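Local coordinates for penicillin-binding protein 2B (Streptococcus pneumoniae, PDB 2WAE) that probably cross-links the peptides of adjacent glycan strands in cell-wall peptidoglycan as a transpeptidase of the elongation machinery and binds penicillin, at residues A[62-67]-A[305-310]; A[73-78]-A[222-227]; A[230-235]-A[373-378]; A[548-553]-A[562-567]. All coordinates share one frame; numbering follows the deposited sequence.

Contact 1: A[62-67]-A[305-310]. Unlike the reference sequence in segment 305-310: Lys-306 (reference Asn).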
loop_
_atom_site.group_PDB
_atom_site.type_symbol
_atom_site.label_atom_id
_atom_site.label_comp_id
_atom_site.label_asym_id
_atom_site.label_seq_id
_atom_site.Cartn_x
_atom_site.Cartn_y
_atom_site.Cartn_z
ATOM N N GLU A 62 -0.104 -13.707 12.061
ATOM C CA GLU A 62 -0.274 -12.364 12.589
ATOM C C GLU A 62 0.808 -11.350 12.183
ATOM O O GLU A 62 1.869 -11.727 11.673
ATOM C CB GLU A 62 -0.541 -12.407 14.095
ATOM C CG GLU A 62 -1.985 -12.773 14.411
ATOM C CD GLU A 62 -2.153 -13.446 15.757
ATOM O OE1 GLU A 62 -3.307 -13.741 16.135
ATOM O OE2 GLU A 62 -1.131 -13.686 16.434
ATOM N N ILE A 63 0.514 -10.068 12.395
ATOM C CA ILE A 63 1.405 -8.975 12.003
ATOM C C ILE A 63 1.963 -8.200 13.208
ATOM O O ILE A 63 1.209 -7.732 14.061
ATOM C CB ILE A 63 0.695 -8.040 11.008
ATOM C CG1 ILE A 63 0.071 -8.875 9.883
ATOM C CG2 ILE A 63 1.674 -7.019 10.423
ATOM C CD1 ILE A 63 -0.678 -8.063 8.840
ATOM N N TYR A 64 3.287 -8.069 13.276
ATOM C CA TYR A 64 3.955 -7.527 14.462
ATOM C C TYR A 64 4.863 -6.364 14.108
ATOM O O TYR A 64 5.521 -6.390 13.064
ATOM C CB TYR A 64 4.797 -8.620 15.131
ATOM C CG TYR A 64 3.976 -9.794 15.610
ATOM C CD1 TYR A 64 3.570 -9.888 16.935
ATOM C CD2 TYR A 64 3.595 -10.798 14.730
ATOM C CE1 TYR A 64 2.811 -10.956 17.374
ATOM C CE2 TYR A 64 2.840 -11.869 15.154
ATOM C CZ TYR A 64 2.452 -11.948 16.477
ATOM O OH TYR A 64 1.696 -13.019 16.892
ATOM N N ASP A 65 4.926 -5.361 14.980
ATOM C CA ASP A 65 5.803 -4.221 14.727
ATOM C C ASP A 65 7.269 -4.565 14.983
ATOM O O ASP A 65 7.583 -5.685 15.365
ATOM C CB ASP A 65 5.376 -2.986 15.516
ATOM C CG ASP A 65 5.978 -2.946 16.910
ATOM O OD1 ASP A 65 6.073 -4.004 17.567
ATOM O OD2 ASP A 65 6.357 -1.847 17.363
ATOM N N ALA A 66 8.160 -3.604 14.759
ATOM C CA ALA A 66 9.597 -3.837 14.843
ATOM C C ALA A 66 10.045 -4.335 16.214
ATOM O O ALA A 66 11.106 -4.934 16.336
ATOM C CB ALA A 66 10.367 -2.582 14.435
ATOM N N SER A 67 9.224 -4.104 17.233
ATOM C CA SER A 67 9.574 -4.457 18.607
ATOM C C SER A 67 8.748 -5.632 19.129
ATOM O O SER A 67 8.974 -6.117 20.241
ATOM C CB SER A 67 9.384 -3.255 19.536
ATOM O OG SER A 67 8.014 -3.099 19.877
ATOM N N GLY A 305 -0.997 -19.813 10.150
ATOM C CA GLY A 305 -0.151 -19.115 9.184
ATOM C C GLY A 305 1.147 -18.604 9.786
ATOM O O GLY A 305 1.233 -18.372 10.994
ATOM N N LYS A 306 2.169 -18.442 8.953
ATOM C CA LYS A 306 3.415 -17.819 9.397
ATOM C C LYS A 306 3.270 -16.316 9.626
ATOM O O LYS A 306 2.454 -15.658 8.976
ATOM C CB LYS A 306 4.531 -18.080 8.390
ATOM C CG LYS A 306 4.740 -19.550 8.107
ATOM C CD LYS A 306 5.091 -20.323 9.372
ATOM C CE LYS A 306 5.050 -21.822 9.112
ATOM N NZ LYS A 306 5.906 -22.587 10.059
ATOM N N ASN A 307 4.070 -15.780 10.546
ATOM C CA ASN A 307 3.984 -14.373 10.933
ATOM C C ASN A 307 4.922 -13.462 10.140
ATOM O O ASN A 307 5.921 -13.933 9.595
ATOM C CB ASN A 307 4.309 -14.223 12.419
ATOM C CG ASN A 307 3.513 -15.167 13.296
ATOM O OD1 ASN A 307 4.090 -16.013 13.980
ATOM N ND2 ASN A 307 2.189 -15.018 13.301
ATOM N N ILE A 308 4.596 -12.170 10.078
ATOM C CA ILE A 308 5.485 -11.147 9.519
ATOM C C ILE A 308 5.787 -10.051 10.534
ATOM O O ILE A 308 4.890 -9.576 11.230
ATOM C CB ILE A 308 4.896 -10.443 8.279
ATOM C CG1 ILE A 308 3.534 -9.830 8.586
ATOM C CG2 ILE A 308 4.827 -11.378 7.079
ATOM C CD1 ILE A 308 2.963 -9.067 7.433
ATOM N N LYS A 309 7.052 -9.657 10.626
ATOM C CA LYS A 309 7.451 -8.540 11.478
ATOM C C LYS A 309 7.778 -7.336 10.619
ATOM O O LYS A 309 8.445 -7.473 9.600
ATOM C CB LYS A 309 8.678 -8.883 12.313
ATOM C CG LYS A 309 8.784 -8.011 13.550
ATOM C CD LYS A 309 9.727 -8.594 14.593
ATOM C CE LYS A 309 11.134 -8.052 14.417
ATOM N NZ LYS A 309 11.955 -8.424 15.594
ATOM N N LEU A 310 7.307 -6.160 11.008
ATOM C CA LEU A 310 7.588 -4.960 10.218
ATOM C C LEU A 310 8.939 -4.293 10.510
ATOM O O LEU A 310 9.613 -4.575 11.500
ATOM C CB LEU A 310 6.447 -3.950 10.358
ATOM C CG LEU A 310 5.027 -4.483 10.170
ATOM C CD1 LEU A 310 4.037 -3.327 10.070
ATOM C CD2 LEU A 310 4.955 -5.365 8.944
#
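Tyr-64 grips the neighbouring strand through both of its backbone polar atoms: its N donates to Ile-308 O at 3.0 Å, and its O accepts from Leu-310 N at 2.7 Å. A third bond, Ile-308 N to Glu-62 O at 3.2 Å, completes a run of parallel beta pairing in which Ile-63 stands beside Ile-308 and Tyr-64 beside Lys-309. On one face of the sheet the two isoleucines run next to each other in the same direction. Ile-308 carries CG1 between its backbone N and carbonyl carbon (chi1 56°), which brings CD1 to 3.8 Å from Ile-63 CG1; Ile-63 CG2 also reaches Leu-310 CD2 at 4.0 Å. On the other face the Tyr-64 ring turns its edge to the Asn-307 side chain, with the ring and amide planes nearly perpendicular (84°). Lys-309 runs alongside the outgoing chain after the strand, CG 3.2 Å from Asp-65 O, then bends at chi3, and its CE passes 3.7 Å from Ala-66 O. Ala-66 CA in turn approaches Leu-310 O at 3.4 Å in a CA-H...O contact. Further out, Asp-65 OD2 accepts a hydrogen bond from Leu-314 N, at the start of helix 314-333, and Lys-306 NZ forms a salt bridge with Asp-552. The pairing adds a short edge strand from the N-terminal part of the chain to a mixed sheet otherwise made of 307-310, 547-553 and 559-565. Helix 267-271 meets the Ile-63 and Leu-310 face through Glu-269 and Leu-268, while Leu-559 touches Tyr-64, Asn-307 and Lys-309 on the opposite face.

Contact 2: A[73-78]-A[222-227]. Unlike the reference sequence in segment 222-227: Ile-225 (reference Val).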
loop_
_atom_site.group_PDB
_atom_site.type_symbol
_atom_site.label_atom_id
_atom_site.label_comp_id
_atom_site.label_asym_id
_atom_site.label_seq_id
_atom_site.Cartn_x
_atom_site.Cartn_y
_atom_site.Cartn_z
ATOM N N GLU A 73 -5.448 -9.213 15.624
ATOM C CA GLU A 73 -5.976 -10.141 16.614
ATOM C C GLU A 73 -6.745 -11.280 15.951
ATOM O O GLU A 73 -7.624 -11.045 15.115
ATOM C CB GLU A 73 -6.913 -9.382 17.561
ATOM C CG GLU A 73 -7.394 -10.165 18.785
ATOM C CD GLU A 73 -6.337 -10.282 19.876
ATOM O OE1 GLU A 73 -5.336 -11.007 19.651
ATOM O OE2 GLU A 73 -6.520 -9.663 20.954
ATOM N N ASN A 74 -6.416 -12.516 16.317
ATOM C CA ASN A 74 -7.300 -13.634 16.004
ATOM C C ASN A 74 -8.123 -13.975 17.233
ATOM O O ASN A 74 -7.628 -14.595 18.176
ATOM C CB ASN A 74 -6.517 -14.862 15.558
ATOM C CG ASN A 74 -5.966 -14.721 14.158
ATOM O OD1 ASN A 74 -6.437 -13.900 13.363
ATOM N ND2 ASN A 74 -4.956 -15.524 13.849
ATOM N N THR A 75 -9.374 -13.538 17.235
ATOM C CA THR A 75 -10.233 -13.823 18.362
ATOM C C THR A 75 -10.979 -15.123 18.067
ATOM O O THR A 75 -11.646 -15.251 17.043
ATOM C CB THR A 75 -11.104 -12.598 18.770
ATOM O OG1 THR A 75 -12.235 -13.038 19.529
ATOM C CG2 THR A 75 -11.566 -11.776 17.564
ATOM N N LEU A 76 -10.807 -16.106 18.942
ATOM C CA LEU A 76 -11.315 -17.454 18.707
ATOM C C LEU A 76 -12.813 -17.554 19.005
ATOM O O LEU A 76 -13.274 -17.071 20.038
ATOM C CB LEU A 76 -10.509 -18.427 19.567
ATOM C CG LEU A 76 -10.567 -19.933 19.318
ATOM C CD1 LEU A 76 -9.185 -20.537 19.552
ATOM C CD2 LEU A 76 -11.618 -20.584 20.225
ATOM N N LYS A 77 -13.571 -18.170 18.099
ATOM C CA LYS A 77 -15.019 -18.336 18.268
ATOM C C LYS A 77 -15.507 -19.712 17.807
ATOM O O LYS A 77 -14.771 -20.434 17.135
ATOM C CB LYS A 77 -15.765 -17.260 17.478
ATOM C CG LYS A 77 -15.487 -17.303 15.989
ATOM C CD LYS A 77 -16.505 -16.514 15.176
ATOM C CE LYS A 77 -16.162 -16.581 13.693
ATOM N NZ LYS A 77 -17.269 -16.050 12.856
ATOM N N GLN A 78 -16.748 -20.067 18.136
ATOM C CA GLN A 78 -17.306 -21.335 17.664
ATOM C C GLN A 78 -18.444 -21.180 16.663
ATOM O O GLN A 78 -19.322 -20.344 16.846
ATOM C CB GLN A 78 -17.752 -22.205 18.838
ATOM C CG GLN A 78 -16.615 -22.522 19.782
ATOM C CD GLN A 78 -16.960 -23.633 20.722
ATOM O OE1 GLN A 78 -17.159 -24.766 20.295
ATOM N NE2 GLN A 78 -17.034 -23.324 22.012
ATOM N N ASP A 222 -12.379 -14.783 14.300
ATOM C CA ASP A 222 -12.633 -13.444 13.768
ATOM C C ASP A 222 -11.305 -12.706 13.717
ATOM O O ASP A 222 -10.451 -12.868 14.594
ATOM C CB ASP A 222 -13.654 -12.658 14.605
ATOM C CG ASP A 222 -15.095 -12.917 14.172
ATOM O OD1 ASP A 222 -15.332 -13.143 12.964
ATOM O OD2 ASP A 222 -15.996 -12.901 15.040
ATOM N N ARG A 223 -11.125 -11.923 12.662
ATOM C CA ARG A 223 -9.920 -11.127 12.514
ATOM C C ARG A 223 -10.278 -9.693 12.884
ATOM O O ARG A 223 -11.253 -9.130 12.373
ATOM C CB ARG A 223 -9.427 -11.200 11.066
ATOM C CG ARG A 223 -8.146 -10.453 10.785
ATOM C CD ARG A 223 -6.969 -11.251 11.284
ATOM N NE ARG A 223 -5.754 -10.916 10.553
ATOM C CZ ARG A 223 -4.587 -11.526 10.723
ATOM N NH1 ARG A 223 -4.481 -12.502 11.615
ATOM N NH2 ARG A 223 -3.529 -11.164 10.001
ATOM N N LYS A 224 -9.512 -9.111 13.797
ATOM C CA LYS A 224 -9.669 -7.693 14.046
ATOM C C LYS A 224 -8.342 -6.944 13.994
ATOM O O LYS A 224 -7.295 -7.499 14.316
ATOM C CB LYS A 224 -10.450 -7.420 15.328
ATOM C CG LYS A 224 -9.789 -7.859 16.608
ATOM C CD LYS A 224 -10.543 -7.234 17.774
ATOM C CE LYS A 224 -10.102 -7.803 19.109
ATOM N NZ LYS A 224 -11.232 -7.765 20.075
ATOM N N ILE A 225 -8.400 -5.695 13.541
ATOM C CA ILE A 225 -7.238 -4.822 13.514
ATOM C C ILE A 225 -7.231 -4.065 14.833
ATOM O O ILE A 225 -8.284 -3.657 15.331
ATOM C CB ILE A 225 -7.311 -3.813 12.350
ATOM C CG1 ILE A 225 -7.782 -4.506 11.066
ATOM C CG2 ILE A 225 -5.968 -3.156 12.136
ATOM C CD1 ILE A 225 -8.654 -3.626 10.173
ATOM N N LEU A 226 -6.039 -3.897 15.397
ATOM C CA LEU A 226 -5.892 -3.219 16.673
ATOM C C LEU A 226 -5.708 -1.723 16.462
ATOM O O LEU A 226 -5.146 -1.293 15.458
ATOM C CB LEU A 226 -4.722 -3.811 17.454
ATOM C CG LEU A 226 -4.858 -5.270 17.901
ATOM C CD1 LEU A 226 -3.901 -5.540 19.050
ATOM C CD2 LEU A 226 -6.282 -5.618 18.326
ATOM N N GLU A 227 -6.194 -0.930 17.407
ATOM C CA GLU A 227 -6.081 0.510 17.293
ATOM C C GLU A 227 -4.624 0.936 17.492
ATOM O O GLU A 227 -4.156 1.066 18.619
ATOM C CB GLU A 227 -7.019 1.178 18.301
ATOM C CG GLU A 227 -7.245 2.661 18.060
ATOM C CD GLU A 227 -7.817 3.373 19.276
ATOM O OE1 GLU A 227 -8.751 2.820 19.899
ATOM O OE2 GLU A 227 -7.338 4.481 19.609
#
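An antiparallel strand pairing in the three-stranded sheet 189-191, 72-83 and 215-225 of the N-terminal region, this surface contact joins the central strand to one of its edges. The short strand axes come within 4.9 Å, their directions 147° apart. Glu-73 with Lys-224 and Thr-75 with Asp-222 are hydrogen-bonded pairs, each closed by two reciprocal N-H...O bonds; Asn-74 with Arg-223 between them is a non-hydrogen-bonded pair. On the Glu-73 face, the aliphatic part of Lys-224 lies beside that of Glu-73, with Lys-224 CG 3.4 Å from Glu-73 CB, and Leu-226 CD2 closes in on the same CB at 3.9 Å. Farther along, Thr-75 CG2 rests 3.7 Å from Asp-222 CB. Lys-77 lies roughly perpendicular to the Asp-222 side chain and makes a long, weak salt bridge, NZ to OD1 3.5 Å. The other face carries Asn-74 and Arg-223. Arg-223 binds Gly-61 O and Glu-269 through NH2, and Asn-74 ND2 donates to Arg-60 O, which ties this face to residues 60-61 and to helix 267-271. Arg-223 bends at chi2 (78°), and its NH1 donates to Asn-74 OD1 at 3.0 Å, the oxygen lying in the guanidinium plane.

Contact 3: A[230-235]-A[373-378]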
loop_
_atom_site.group_PDB
_atom_site.type_symbol
_atom_site.label_atom_id
_atom_site.label_comp_id
_atom_site.label_asym_id
_atom_site.label_seq_id
_atom_site.Cartn_x
_atom_site.Cartn_y
_atom_site.Cartn_z
ATOM N N LEU A 230 -0.390 2.060 12.819
ATOM C CA LEU A 230 -0.160 1.203 11.659
ATOM C C LEU A 230 -1.401 0.423 11.230
ATOM O O LEU A 230 -1.307 -0.477 10.406
ATOM C CB LEU A 230 0.990 0.227 11.911
ATOM C CG LEU A 230 2.342 0.856 12.230
ATOM C CD1 LEU A 230 3.419 -0.208 12.403
ATOM C CD2 LEU A 230 2.720 1.855 11.141
ATOM N N SER A 231 -2.564 0.762 11.772
ATOM C CA SER A 231 -3.751 -0.050 11.538
ATOM C C SER A 231 -4.244 0.080 10.106
ATOM O O SER A 231 -4.857 -0.838 9.569
ATOM C CB SER A 231 -4.867 0.316 12.511
ATOM O OG SER A 231 -5.380 1.603 12.233
ATOM N N SER A 232 -3.973 1.229 9.499
ATOM C CA SER A 232 -4.384 1.530 8.132
ATOM C C SER A 232 -3.541 0.757 7.109
ATOM O O SER A 232 -4.047 0.301 6.087
ATOM C CB SER A 232 -4.274 3.041 7.903
ATOM O OG SER A 232 -5.309 3.500 7.059
ATOM N N ILE A 233 -2.257 0.597 7.405
ATOM C CA ILE A 233 -1.328 -0.101 6.518
ATOM C C ILE A 233 -1.501 -1.617 6.521
ATOM O O ILE A 233 -1.229 -2.293 5.535
ATOM C CB ILE A 233 0.142 0.207 6.858
ATOM C CG1 ILE A 233 0.369 1.712 6.931
ATOM C CG2 ILE A 233 1.048 -0.314 5.765
ATOM C CD1 ILE A 233 1.843 2.087 6.991
ATOM N N VAL A 234 -1.937 -2.159 7.647
ATOM C CA VAL A 234 -2.142 -3.594 7.763
ATOM C C VAL A 234 -3.089 -4.140 6.692
ATOM O O VAL A 234 -2.884 -5.244 6.190
ATOM C CB VAL A 234 -2.668 -3.940 9.151
ATOM C CG1 VAL A 234 -3.401 -5.272 9.134
ATOM C CG2 VAL A 234 -1.524 -3.921 10.141
ATOM N N GLY A 235 -4.107 -3.365 6.332
ATOM C CA GLY A 235 -5.049 -3.788 5.305
ATOM C C GLY A 235 -6.208 -4.594 5.859
ATOM O O GLY A 235 -6.371 -4.720 7.076
ATOM N N ASP A 373 -3.440 9.838 7.813
ATOM C CA ASP A 373 -3.403 9.395 6.424
ATOM C C ASP A 373 -2.023 8.885 6.047
ATOM O O ASP A 373 -1.410 9.426 5.132
ATOM C CB ASP A 373 -3.769 10.539 5.470
ATOM C CG ASP A 373 -3.944 10.079 4.021
ATOM O OD1 ASP A 373 -4.164 8.874 3.775
ATOM O OD2 ASP A 373 -3.884 10.927 3.109
ATOM N N SER A 374 -1.551 7.848 6.741
ATOM C CA SER A 374 -0.270 7.187 6.456
ATOM C C SER A 374 -0.226 6.575 5.048
ATOM O O SER A 374 0.847 6.419 4.467
ATOM C CB SER A 374 0.014 6.103 7.502
ATOM O OG SER A 374 -0.970 5.079 7.440
ATOM N N LEU A 375 -1.382 6.229 4.489
ATOM C CA LEU A 375 -1.423 5.668 3.140
ATOM C C LEU A 375 -1.280 6.767 2.108
ATOM O O LEU A 375 -1.107 6.486 0.925
ATOM C CB LEU A 375 -2.739 4.939 2.869
ATOM C CG LEU A 375 -3.055 3.721 3.731
ATOM C CD1 LEU A 375 -4.471 3.259 3.417
ATOM C CD2 LEU A 375 -2.033 2.641 3.478
ATOM N N GLY A 376 -1.369 8.012 2.556
ATOM C CA GLY A 376 -1.207 9.140 1.656
ATOM C C GLY A 376 0.195 9.128 1.094
ATOM O O GLY A 376 0.417 9.616 -0.018
ATOM N N THR A 377 1.131 8.571 1.870
ATOM C CA THR A 377 2.550 8.501 1.487
ATOM C C THR A 377 2.804 7.688 0.209
ATOM O O THR A 377 3.841 7.848 -0.440
ATOM C CB THR A 377 3.422 7.956 2.644
ATOM O OG1 THR A 377 2.970 6.654 3.025
ATOM C CG2 THR A 377 3.342 8.869 3.861
ATOM N N VAL A 378 1.867 6.808 -0.145
ATOM C CA VAL A 378 2.042 5.961 -1.327
ATOM C C VAL A 378 0.938 6.168 -2.356
ATOM O O VAL A 378 1.059 5.722 -3.497
ATOM C CB VAL A 378 2.156 4.447 -0.979
ATOM C CG1 VAL A 378 3.443 4.151 -0.240
ATOM C CG2 VAL A 378 0.980 3.972 -0.159
#
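The backbones at Ile-233 and Leu-375 stay apart: their CA atoms, the nearest across the contact, are 6.7 Å from each other, and no hydrogen bond spans the two segments. Residues 231-234 make one loosely bonded helical turn, with Val-234 N bonded to Leu-230 O at 3.3 Å, and Gly-235 ends it with a positive phi of 88°. Opposite, a type I beta turn from Asp-373 to Gly-376, closed by Gly-376 N to Asp-373 O at 2.9 Å, leads into helix 376-379. Side chains bridge the gap. Leu-375 reaches across to Ser-232 and Ile-233, its CD1 3.7 Å from Ser-232 OG and its CD2 4.3 Å from Ile-233 CG1. Ser-374 holds OG between its backbone N and carbonyl carbon (chi1 63°), which sets the hydroxyl oxygen 3.7 Å from Ile-233 CG1 and 3.9 Å from Ser-232 CB. Behind this turn, Thr-377 OG1 donates to Ser-374 O at 2.6 Å. Ile-233 also touches Met-358 of strand 355-363, and Leu-375 touches Tyr-267 of helix 267-271. The arrangement is a small, mostly van der Waals interface between a helical turn of the N-terminal region and a beta turn of the penicillin-binding transpeptidase domain.

Contact 4: A[548-553]-A[562-567]. Unlike the reference sequence in segment 548-553: Asp-552 (reference Gly). Unlike the reference sequence in segment 562-567: Ala-565 (reference Gln), Ile-566 (reference Leu), Asp-567 (reference Gln).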
loop_
_atom_site.group_PDB
_atom_site.type_symbol
_atom_site.label_atom_id
_atom_site.label_comp_id
_atom_site.label_asym_id
_atom_site.label_seq_id
_atom_site.Cartn_x
_atom_site.Cartn_y
_atom_site.Cartn_z
ATOM N N GLU A 548 10.157 -6.943 7.615
ATOM C CA GLU A 548 11.568 -7.192 7.920
ATOM C C GLU A 548 11.916 -8.655 7.690
ATOM O O GLU A 548 12.842 -8.969 6.940
ATOM C CB GLU A 548 11.906 -6.773 9.361
ATOM C CG GLU A 548 13.376 -6.896 9.757
ATOM C CD GLU A 548 13.743 -8.293 10.261
ATOM O OE1 GLU A 548 14.798 -8.831 9.851
ATOM O OE2 GLU A 548 12.978 -8.866 11.069
ATOM N N GLY A 549 11.170 -9.543 8.338
ATOM C CA GLY A 549 11.328 -10.970 8.119
ATOM C C GLY A 549 10.023 -11.724 8.275
ATOM O O GLY A 549 9.037 -11.175 8.767
ATOM N N ILE A 550 10.022 -12.983 7.851
ATOM C CA ILE A 550 8.890 -13.868 8.059
ATOM C C ILE A 550 9.228 -14.767 9.247
ATOM O O ILE A 550 10.341 -15.281 9.327
ATOM C CB ILE A 550 8.588 -14.672 6.776
ATOM C CG1 ILE A 550 7.944 -13.769 5.723
ATOM C CG2 ILE A 550 7.654 -15.828 7.046
ATOM C CD1 ILE A 550 8.906 -13.257 4.705
ATOM N N TYR A 551 8.276 -14.927 10.168
ATOM C CA TYR A 551 8.501 -15.591 11.453
ATOM C C TYR A 551 7.561 -16.769 11.684
ATOM O O TYR A 551 6.449 -16.783 11.158
ATOM C CB TYR A 551 8.364 -14.588 12.608
ATOM C CG TYR A 551 9.539 -13.646 12.666
ATOM C CD1 TYR A 551 9.596 -12.534 11.828
ATOM C CD2 TYR A 551 10.610 -13.882 13.520
ATOM C CE1 TYR A 551 10.684 -11.680 11.843
ATOM C CE2 TYR A 551 11.703 -13.026 13.551
ATOM C CZ TYR A 551 11.733 -11.929 12.708
ATOM O OH TYR A 551 12.801 -11.064 12.716
ATOM N N ASP A 552 8.021 -17.734 12.482
ATOM C CA ASP A 552 7.245 -18.909 12.877
ATOM C C ASP A 552 6.360 -18.518 14.054
ATOM O O ASP A 552 6.341 -17.357 14.455
ATOM C CB ASP A 552 8.192 -20.022 13.342
ATOM C CG ASP A 552 7.932 -21.362 12.651
ATOM O OD1 ASP A 552 6.807 -21.600 12.152
ATOM O OD2 ASP A 552 8.871 -22.189 12.614
ATOM N N ASN A 553 5.637 -19.490 14.602
ATOM C CA ASN A 553 4.918 -19.314 15.866
ATOM C C ASN A 553 5.553 -20.096 17.017
ATOM O O ASN A 553 6.052 -21.204 16.807
ATOM C CB ASN A 553 3.454 -19.753 15.742
ATOM C CG ASN A 553 2.785 -19.223 14.497
ATOM O OD1 ASN A 553 3.134 -19.612 13.388
ATOM N ND2 ASN A 553 1.793 -18.357 14.674
ATOM N N LEU A 562 12.881 -16.790 13.453
ATOM C CA LEU A 562 13.033 -16.331 12.084
ATOM C C LEU A 562 12.998 -17.461 11.064
ATOM O O LEU A 562 13.692 -18.464 11.212
ATOM C CB LEU A 562 14.320 -15.523 11.950
ATOM C CG LEU A 562 14.528 -14.867 10.589
ATOM C CD1 LEU A 562 13.395 -13.883 10.289
ATOM C CD2 LEU A 562 15.895 -14.196 10.540
ATOM N N ILE A 563 12.173 -17.290 10.035
ATOM C CA ILE A 563 12.142 -18.195 8.889
ATOM C C ILE A 563 12.972 -17.598 7.742
ATOM O O ILE A 563 13.967 -18.180 7.315
ATOM C CB ILE A 563 10.689 -18.459 8.414
ATOM C CG1 ILE A 563 9.802 -18.946 9.569
ATOM C CG2 ILE A 563 10.655 -19.439 7.249
ATOM C CD1 ILE A 563 10.321 -20.184 10.266
ATOM N N GLN A 564 12.577 -16.427 7.253
ATOM C CA GLN A 564 13.273 -15.813 6.131
ATOM C C GLN A 564 13.296 -14.295 6.283
ATOM O O GLN A 564 12.259 -13.642 6.192
ATOM C CB GLN A 564 12.599 -16.209 4.813
ATOM C CG GLN A 564 13.309 -15.712 3.555
ATOM C CD GLN A 564 12.469 -15.882 2.292
ATOM O OE1 GLN A 564 12.303 -16.998 1.788
ATOM N NE2 GLN A 564 11.942 -14.770 1.774
ATOM N N ALA A 565 14.479 -13.740 6.525
ATOM C CA ALA A 565 14.631 -12.294 6.558
ATOM C C ALA A 565 14.552 -11.754 5.142
ATOM O O ALA A 565 15.312 -12.171 4.268
ATOM C CB ALA A 565 15.956 -11.901 7.183
ATOM N N ILE A 566 13.622 -10.829 4.935
ATOM C CA ILE A 566 13.486 -10.104 3.679
ATOM C C ILE A 566 14.735 -9.271 3.382
ATOM O O ILE A 566 15.062 -8.330 4.100
ATOM C CB ILE A 566 12.197 -9.250 3.687
ATOM C CG1 ILE A 566 10.997 -10.192 3.555
ATOM C CG2 ILE A 566 12.207 -8.213 2.564
ATOM C CD1 ILE A 566 9.649 -9.533 3.657
ATOM N N ASP A 567 15.432 -9.635 2.313
ATOM C CA ASP A 567 16.748 -9.083 2.047
ATOM C C ASP A 567 16.688 -7.917 1.072
ATOM O O ASP A 567 15.692 -7.738 0.366
ATOM C CB ASP A 567 17.692 -10.191 1.576
ATOM C CG ASP A 567 18.047 -11.168 2.702
ATOM O OD1 ASP A 567 18.112 -10.742 3.882
ATOM O OD2 ASP A 567 18.254 -12.369 2.416
#
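A classic beta bulge interrupts this beta hairpin of strands 547-553 and 559-565, at the edge of the mixed sheet in the transpeptidase region. Ile-563 and Gln-564 both face Ile-550, and Ile-550 O accepts from both backbone nitrogens: Ile-563 N at 2.8 Å and, longer, Gln-564 N at 3.3 Å. The extra residue shifts the antiparallel register by one, so Ile-550 pairs with Gln-564 but Tyr-551 with Leu-562. Ile-550 N returns a bond to Gln-564 O, meeting it 42° out of the carbonyl plane, and Ile-566 N binds Glu-548 O beyond the strand. At the non-hydrogen-bonded pair of Gly-549 and Ala-565 the strands close to 3.9 Å between CA atoms, and Leu-562 CD1 lies 4.2 Å from Gly-549 CA. The bulged Ile-563 lays CD1 against the Asp-552 carboxylate, 3.4 Å from OD2; the polar partner of Asp-552 OD1 lies outside the hairpin, at Lys-306 just before strand 307-310. On the Ile-550 face, Ile-550 CD1 packs 3.9 Å from Ile-566 CG1, and Ile-566 continues to Tyr-272 and His-545. The opposite face is organised round the Tyr-551 ring. Its hydroxyl donates to Glu-548 OE2 at 2.8 Å, using the syn lone pair of that oxygen; this bond ties the end of the ring to its own strand. Leu-562, with CG anti to the backbone N (chi1 -174°), brings CD1 over one ring face in a CH-pi contact, 3.8 Å from the Tyr-551 ring centroid and 22° off the ring normal.

From the N terminus, segment 62-67 opens contact 1, and its partner 305-310 begins 238 residues after its end. Within that long loop, contact 2 closes a smaller one, pairing strand 72-83 with 215-225. The chain then enters helix 231-234, whose contact 3 partner lies beyond 307-310: contacts 1 and 3 therefore cross, and they touch where Ile-63 meets Val-234 and Leu-310 meets Leu-230. Contact 4, a local hairpin, follows the others in series. It shares its sheet with contact 1, through neighbouring strands 307-310 and 547-553, so N-terminal and transpeptidase segments meet in one sheet. Contact 3 joins the same two regions separately, its centre about 22 Å from that of contact 4.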